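Local coordinates for protein probable dipeptidase (Pseudomonas aeruginosa, PDB 3B40) that is probably a metal-dependent dipeptidase of the membrane dipeptidase (M19) family, built on a TIM-barrel fold, at residues A[347-351]-A[352-356]; A[17-21]-A[22-26]; A[145-148]-A[149-152]. The protein carries 11 engineered substitutions. All coordinates share one frame; numbering follows the deposited sequence.

Contact 1 of 3, residues A[347-351]-A[352-356]; sequences KKVGI and DHVGI. With CD (cadmium ion), chain C.
V349 and H353 meet obliquely at the alpha-to-beta turn that carries the chain from helix 335-349 into strand 354-357 of the TIM-barrel fold. The touching branch of V349 is CG2: a chi1 of -57° sets CG1 anti to the carbonyl carbon, which puts CG2 between the backbone N and the carbonyl carbon, and from there it packs 3.6 Å from H353 CB. The same methyl also reaches V354, whose side chain crosses that of V349 at about a right angle, with V349 CG2 3.7 Å from V354 CG2. V349 also touches M252 of helix 249-257 and I262 of strand 261-265.

G350 leaves the helix with a positive phi of 94°, and the turn is closed by H353 N donating to G350 O at 3.0 Å. The bond is fairly straight at the hydrogen (158°), although the donor stands above the carbonyl plane. D352 CB lies over one face of the H353 imidazole, toward its rim, while the D352 carboxylate is divided between two partners: OD1 forms a salt bridge with K394 of helix 389-409.

Both imidazole nitrogens are engaged, which fixes the ring's rotation. ND1 pairs with the carbonyl of G260, and NE2 binds a cadmium ion at 2.3 Å. Four waters also coordinate the ion, and one of them, 2.3 Å from the cadmium ion, donates to D352 OD2 at 3.2 Å.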
loop_
_atom_site.group_PDB
_atom_site.type_symbol
_atom_site.label_atom_id
_atom_site.label_comp_id
_atom_site.label_asym_id
_atom_site.label_seq_id
_atom_site.Cartn_x
_atom_site.Cartn_y
_atom_site.Cartn_z
ATOM N N LYS A 347 2.028 -3.427 20.245
ATOM C CA LYS A 347 2.117 -4.510 21.238
ATOM C C LYS A 347 3.026 -5.638 20.820
ATOM O O LYS A 347 3.761 -6.206 21.649
ATOM C CB LYS A 347 0.745 -5.174 21.456
ATOM C CG LYS A 347 -0.247 -4.393 22.236
ATOM C CD LYS A 347 0.163 -4.306 23.705
ATOM C CE LYS A 347 -0.895 -3.578 24.523
ATOM N NZ LYS A 347 -0.436 -3.570 25.928
ATOM N N LYS A 348 2.918 -6.004 19.541
ATOM C CA LYS A 348 3.622 -7.138 18.992
ATOM C C LYS A 348 5.094 -6.830 18.622
ATOM O O LYS A 348 5.985 -7.606 18.972
ATOM C CB LYS A 348 2.835 -7.738 17.808
ATOM C CG LYS A 348 1.470 -8.353 18.197
ATOM C CD LYS A 348 1.561 -9.234 19.458
ATOM C CE LYS A 348 0.193 -9.763 19.871
ATOM N NZ LYS A 348 0.244 -10.787 20.947
ATOM N N VAL A 349 5.358 -5.708 17.938
ATOM C CA VAL A 349 6.728 -5.433 17.475
ATOM C C VAL A 349 7.473 -4.257 18.131
ATOM O O VAL A 349 8.674 -4.114 17.938
ATOM C CB VAL A 349 6.815 -5.345 15.932
ATOM C CG1 VAL A 349 6.304 -6.649 15.323
ATOM C CG2 VAL A 349 5.956 -4.184 15.423
ATOM N N GLY A 350 6.760 -3.425 18.887
ATOM C CA GLY A 350 7.353 -2.277 19.574
ATOM C C GLY A 350 7.245 -1.007 18.757
ATOM O O GLY A 350 7.186 -1.059 17.507
ATOM N N ILE A 351 7.262 0.139 19.447
ATOM C CA ILE A 351 6.961 1.433 18.808
ATOM C C ILE A 351 7.904 1.714 17.642
ATOM O O ILE A 351 7.548 2.447 16.734
ATOM C CB ILE A 351 6.944 2.650 19.831
ATOM C CG1 ILE A 351 6.435 3.933 19.161
ATOM C CG2 ILE A 351 8.290 2.912 20.486
ATOM C CD1 ILE A 351 4.929 3.925 18.918
ATOM N N ASP A 352 9.099 1.126 17.673
ATOM C CA ASP A 352 10.129 1.445 16.672
ATOM C C ASP A 352 9.890 0.765 15.307
ATOM O O ASP A 352 10.622 1.005 14.315
ATOM C CB ASP A 352 11.509 1.043 17.184
ATOM C CG ASP A 352 12.030 1.935 18.313
ATOM O OD1 ASP A 352 11.686 3.149 18.418
ATOM O OD2 ASP A 352 12.868 1.413 19.077
ATOM N N HIS A 353 8.873 -0.083 15.242
ATOM C CA HIS A 353 8.675 -0.910 14.051
ATOM C C HIS A 353 7.325 -0.763 13.411
ATOM O O HIS A 353 6.888 -1.660 12.636
ATOM C CB HIS A 353 8.955 -2.378 14.392
ATOM C CG HIS A 353 10.356 -2.593 14.840
ATOM N ND1 HIS A 353 11.414 -2.586 13.958
ATOM C CD2 HIS A 353 10.890 -2.720 16.079
ATOM C CE1 HIS A 353 12.539 -2.759 14.632
ATOM N NE2 HIS A 353 12.243 -2.854 15.915
ATOM N N VAL A 354 6.675 0.357 13.731
ATOM C CA VAL A 354 5.343 0.661 13.232
ATOM C C VAL A 354 5.275 2.049 12.527
ATOM O O VAL A 354 5.945 3.020 12.917
ATOM C CB VAL A 354 4.247 0.507 14.352
ATOM C CG1 VAL A 354 2.816 0.574 13.771
ATOM C CG2 VAL A 354 4.397 -0.823 15.102
ATOM N N GLY A 355 4.453 2.112 11.484
ATOM C CA GLY A 355 4.202 3.362 10.729
ATOM C C GLY A 355 2.753 3.409 10.301
ATOM O O GLY A 355 1.939 2.660 10.821
ATOM N N ILE A 356 2.437 4.267 9.328
ATOM C CA ILE A 356 1.049 4.571 8.971
ATOM C C ILE A 356 0.995 4.726 7.467
ATOM O O ILE A 356 1.929 5.236 6.859
ATOM C CB ILE A 356 0.535 5.921 9.644
ATOM C CG1 ILE A 356 0.737 5.889 11.169
ATOM C CG2 ILE A 356 -0.963 6.187 9.292
ATOM C CD1 ILE A 356 0.597 7.280 11.861
HETATM CD CD CD C . 13.875 -2.832 17.524
HETATM O O HOH W 1 14.562 -0.618 17.359
HETATM O O HOH W 2 15.684 -1.944 15.704
HETATM O O HOH W 3 13.722 -5.321 17.639
HETATM O O HOH W 4 12.199 -2.749 19.305
#

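Contact 2 of 3, residues A[17-21]-A[22-26]; sequences ELHER and ILSFD. With CD (cadmium ion), chain B.
I22 CD1 lies over one face of the H19 imidazole while water 5 sits in the plane at the ring's edge, so a CH-pi contact and a water bridge hold the same histidine. The methyl carbon I22 CD1 is 4.2 Å from the H19 ring centroid and 25° off the ring normal, displaced toward the rim. I22 reaches the ring because CG1 occupies the position between its backbone N and carbonyl carbon (chi1 69°), with CD1 extended beyond it. Its other branch, CG2, turns to L18, and the methyls L18 CD1 and I22 CG2 approach to 3.7 Å.

Water 5 is hydrogen-bonded to H19 ND1, donates to I22 O and accepts from S24 OG, the last at 2.8 Å. S24 OG is bonded to S61 N as well, and H19 NE2 to T379 of helix 375-385, so both polar side chains are tied to neighbouring parts of the chain.

These residues form the turn between helix 9-19 and strand 25-29, a member of the parallel sheet of the TIM-barrel fold. Here the carbonyl of L18 accepts twice, from R21 N and, at 2.8 Å, from I22 N. Water 6 joins the carbonyls of H19 and I22 by donating to both.

E17 and E20 both chelate the same cadmium ion, each through its two carboxylate oxygens. R21, extended from CG to NE, runs back along the helix so that NH2 donates to E17 O at 2.8 Å, the acceptor lying in the guanidinium plane. The same nitrogen forms a salt bridge with E17 OE1 at 3.0 Å, met on the anti side but tilted out of the carboxylate plane, and a weaker one with E20 OE1 at 3.1 Å.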
loop_
_atom_site.group_PDB
_atom_site.type_symbol
_atom_site.label_atom_id
_atom_site.label_comp_id
_atom_site.label_asym_id
_atom_site.label_seq_id
_atom_site.Cartn_x
_atom_site.Cartn_y
_atom_site.Cartn_z
ATOM N N GLU A 17 -0.374 21.840 16.636
ATOM C CA GLU A 17 0.939 22.308 17.098
ATOM C C GLU A 17 2.047 21.329 16.758
ATOM O O GLU A 17 3.152 21.732 16.337
ATOM C CB GLU A 17 0.916 22.614 18.609
ATOM C CG GLU A 17 0.179 23.891 18.957
ATOM C CD GLU A 17 0.838 25.152 18.335
ATOM O OE1 GLU A 17 2.090 25.224 18.245
ATOM O OE2 GLU A 17 0.106 26.071 17.913
ATOM N N LEU A 18 1.760 20.034 16.910
ATOM C CA LEU A 18 2.770 18.996 16.650
ATOM C C LEU A 18 3.113 18.924 15.144
ATOM O O LEU A 18 4.297 18.834 14.750
ATOM C CB LEU A 18 2.309 17.639 17.253
ATOM C CG LEU A 18 3.241 16.409 17.248
ATOM C CD1 LEU A 18 4.510 16.588 18.143
ATOM C CD2 LEU A 18 2.461 15.141 17.609
ATOM N N HIS A 19 2.089 19.027 14.304
ATOM C CA HIS A 19 2.302 18.992 12.857
ATOM C C HIS A 19 2.854 20.260 12.238
ATOM O O HIS A 19 3.182 20.250 11.045
ATOM C CB HIS A 19 1.053 18.538 12.120
ATOM C CG HIS A 19 0.786 17.077 12.263
ATOM N ND1 HIS A 19 1.429 16.127 11.496
ATOM C CD2 HIS A 19 -0.041 16.400 13.089
ATOM C CE1 HIS A 19 0.994 14.926 11.836
ATOM N NE2 HIS A 19 0.104 15.061 12.802
ATOM N N GLU A 20 2.959 21.337 13.031
ATOM C CA GLU A 20 3.783 22.504 12.677
ATOM C C GLU A 20 5.264 22.144 12.706
ATOM O O GLU A 20 6.107 22.855 12.123
ATOM C CB GLU A 20 3.589 23.626 13.719
ATOM C CG GLU A 20 2.301 24.425 13.557
ATOM C CD GLU A 20 2.136 25.456 14.668
ATOM O OE1 GLU A 20 3.100 25.752 15.406
ATOM O OE2 GLU A 20 1.048 25.975 14.810
ATOM N N ARG A 21 5.577 21.061 13.421
ATOM C CA ARG A 21 6.956 20.739 13.748
ATOM C C ARG A 21 7.437 19.391 13.192
ATOM O O ARG A 21 8.603 19.265 12.887
ATOM C CB ARG A 21 7.162 20.755 15.264
ATOM C CG ARG A 21 7.187 22.178 15.842
ATOM C CD ARG A 21 6.959 22.244 17.354
ATOM N NE ARG A 21 6.930 23.669 17.710
ATOM C CZ ARG A 21 5.851 24.444 17.633
ATOM N NH1 ARG A 21 5.952 25.741 17.907
ATOM N NH2 ARG A 21 4.676 23.919 17.292
ATOM N N ILE A 22 6.576 18.376 13.161
ATOM C CA ILE A 22 7.044 16.995 12.834
ATOM C C ILE A 22 6.861 16.704 11.366
ATOM O O ILE A 22 6.058 17.375 10.702
ATOM C CB ILE A 22 6.372 15.873 13.702
ATOM C CG1 ILE A 22 4.875 15.691 13.354
ATOM C CG2 ILE A 22 6.606 16.132 15.178
ATOM C CD1 ILE A 22 4.226 14.370 13.950
ATOM N N LEU A 23 7.645 15.749 10.864
ATOM C CA LEU A 23 7.500 15.211 9.520
ATOM C C LEU A 23 6.431 14.148 9.549
ATOM O O LEU A 23 6.316 13.397 10.533
ATOM C CB LEU A 23 8.777 14.506 9.048
ATOM C CG LEU A 23 10.096 15.248 9.036
ATOM C CD1 LEU A 23 11.199 14.383 8.411
ATOM C CD2 LEU A 23 9.923 16.565 8.277
ATOM N N SER A 24 5.702 14.054 8.442
ATOM C CA SER A 24 4.666 13.059 8.291
ATOM C C SER A 24 4.873 12.404 6.910
ATOM O O SER A 24 5.270 13.056 5.957
ATOM C CB SER A 24 3.294 13.699 8.406
ATOM O OG SER A 24 3.240 14.873 7.645
ATOM N N PHE A 25 4.649 11.101 6.834
ATOM C CA PHE A 25 4.978 10.339 5.645
ATOM C C PHE A 25 3.948 9.247 5.513
ATOM O O PHE A 25 3.644 8.570 6.483
ATOM C CB PHE A 25 6.384 9.746 5.733
ATOM C CG PHE A 25 6.721 8.809 4.598
ATOM C CD1 PHE A 25 6.836 9.282 3.291
ATOM C CD2 PHE A 25 6.870 7.443 4.831
ATOM C CE1 PHE A 25 7.147 8.408 2.231
ATOM C CE2 PHE A 25 7.196 6.562 3.768
ATOM C CZ PHE A 25 7.326 7.049 2.482
ATOM N N ASP A 26 3.396 9.112 4.306
ATOM C CA ASP A 26 2.377 8.098 4.010
ATOM C C ASP A 26 2.988 7.139 2.982
ATOM O O ASP A 26 3.260 7.532 1.851
ATOM C CB ASP A 26 1.131 8.799 3.467
ATOM C CG ASP A 26 -0.012 7.831 3.118
ATOM O OD1 ASP A 26 0.221 6.620 2.891
ATOM O OD2 ASP A 26 -1.160 8.303 3.047
HETATM CD CD CD B . 1.859 27.200 16.845
HETATM O O HOH W 5 3.616 16.918 9.549
HETATM O O HOH W 6 5.529 19.983 9.799
#

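Contact 3 of 3, residues A[145-148]-A[149-152]; sequences DDLS and QLDK
The D146 carboxylate and Q149 amide planes stand 60° apart, joined by a nearly straight hydrogen bond from Q149 NE2 to D146 OD2 (2.8 Å, 176°). The acceptor lies in the amide plane of Q149, whereas the donor comes from above the carboxylate plane. The other oxygen, D146 OD1, is met on its syn side by S148 OG at 2.6 Å and also takes a weak bond from S148 N. D146 precedes the turn into helix 148-155, and this weak bond is a capping bond; with CG anti to N (chi1 -177°) its carboxylate reaches forward to S148 and Q149.

Backbone bonds set the first turn: Q149 N donates to D146 O at 3.0 Å, L150 N to L147 O, and K152 N to S148 O. K152, extended beyond CG until a bend at its last torsion, places NZ 3.1 Å from S148 OG, so this hydroxyl both donates to D146 and accepts from the lysine.

Away from the polar cap, L147 CD1 and L150 CD1 lie 4.0 Å apart. L147 continues onto A198 and R201 of helix 193-205, D151 forms a salt bridge with R201 on that helix, and L150 packs against L143 and W171 in loops.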
loop_
_atom_site.group_PDB
_atom_site.type_symbol
_atom_site.label_atom_id
_atom_site.label_comp_id
_atom_site.label_asym_id
_atom_site.label_seq_id
_atom_site.Cartn_x
_atom_site.Cartn_y
_atom_site.Cartn_z
ATOM N N ASP A 145 11.039 -11.389 -17.192
ATOM C CA ASP A 145 12.149 -12.155 -16.594
ATOM C C ASP A 145 13.436 -11.350 -16.477
ATOM O O ASP A 145 14.505 -11.915 -16.224
ATOM C CB ASP A 145 12.469 -13.413 -17.408
ATOM C CG ASP A 145 11.303 -14.397 -17.493
ATOM O OD1 ASP A 145 10.493 -14.464 -16.539
ATOM O OD2 ASP A 145 11.207 -15.113 -18.529
ATOM N N ASP A 146 13.358 -10.036 -16.630
ATOM C CA ASP A 146 14.581 -9.263 -16.716
ATOM C C ASP A 146 14.954 -8.618 -15.377
ATOM O O ASP A 146 14.429 -7.567 -15.011
ATOM C CB ASP A 146 14.460 -8.256 -17.867
ATOM C CG ASP A 146 15.712 -7.457 -18.095
ATOM O OD1 ASP A 146 16.797 -7.794 -17.568
ATOM O OD2 ASP A 146 15.602 -6.461 -18.841
ATOM N N LEU A 147 15.876 -9.255 -14.659
ATOM C CA LEU A 147 16.398 -8.737 -13.381
ATOM C C LEU A 147 17.038 -7.353 -13.514
ATOM O O LEU A 147 16.953 -6.518 -12.598
ATOM C CB LEU A 147 17.436 -9.727 -12.812
ATOM C CG LEU A 147 17.696 -9.803 -11.311
ATOM C CD1 LEU A 147 16.421 -10.062 -10.508
ATOM C CD2 LEU A 147 18.722 -10.891 -11.036
ATOM N N SER A 148 17.666 -7.090 -14.658
ATOM C CA SER A 148 18.318 -5.795 -14.849
ATOM C C SER A 148 17.306 -4.649 -14.888
ATOM O O SER A 148 17.696 -3.485 -14.814
ATOM C CB SER A 148 19.215 -5.787 -16.092
ATOM O OG SER A 148 18.436 -5.809 -17.263
ATOM N N GLN A 149 16.004 -4.957 -14.959
ATOM C CA GLN A 149 14.977 -3.884 -14.846
ATOM C C GLN A 149 15.000 -3.231 -13.455
ATOM O O GLN A 149 14.587 -2.075 -13.298
ATOM C CB GLN A 149 13.547 -4.385 -15.178
ATOM C CG GLN A 149 13.323 -4.842 -16.618
ATOM C CD GLN A 149 13.544 -3.732 -17.656
ATOM O OE1 GLN A 149 12.956 -2.667 -17.565
ATOM N NE2 GLN A 149 14.409 -3.980 -18.625
ATOM N N LEU A 150 15.478 -3.958 -12.447
ATOM C CA LEU A 150 15.635 -3.399 -11.107
ATOM C C LEU A 150 16.708 -2.298 -11.102
ATOM O O LEU A 150 16.473 -1.207 -10.597
ATOM C CB LEU A 150 15.952 -4.497 -10.081
ATOM C CG LEU A 150 14.865 -5.559 -9.865
ATOM C CD1 LEU A 150 15.293 -6.617 -8.825
ATOM C CD2 LEU A 150 13.506 -4.898 -9.480
ATOM N N ASP A 151 17.853 -2.588 -11.732
ATOM C CA ASP A 151 18.959 -1.644 -11.851
ATOM C C ASP A 151 18.542 -0.379 -12.598
ATOM O O ASP A 151 18.850 0.737 -12.180
ATOM C CB ASP A 151 20.154 -2.311 -12.562
ATOM C CG ASP A 151 20.618 -3.581 -11.860
ATOM O OD1 ASP A 151 21.701 -3.542 -11.231
ATOM O OD2 ASP A 151 19.901 -4.610 -11.913
ATOM N N LYS A 152 17.820 -0.570 -13.696
ATOM C CA LYS A 152 17.351 0.527 -14.523
ATOM C C LYS A 152 16.327 1.426 -13.787
ATOM O O LYS A 152 16.430 2.653 -13.840
ATOM C CB LYS A 152 16.777 -0.019 -15.831
ATOM C CG LYS A 152 17.820 -0.726 -16.737
ATOM C CD LYS A 152 17.151 -1.346 -17.994
ATOM C CE LYS A 152 18.157 -1.890 -19.003
ATOM N NZ LYS A 152 18.967 -3.042 -18.474
#

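In the fold
Contacts 1 and 2 are both helix-to-strand turns leading into the same parallel sheet, with centres about 18 Å apart and nearest atoms about 4 Å apart without touching. Helix 389-409 links them, its W396 meeting I356 from contact 1 and both H19 and S24 from contact 2. Contact 3 instead starts a helix at the surface, its centre about 32 Å from that of contact 1 and 36 Å from that of contact 2. Each of the first two turns holds a cadmium ion, one through a histidine and waters, the other through two glutamates; contact 3 binds none, and the Q149 side chain is about 11 Å from a calcium ion.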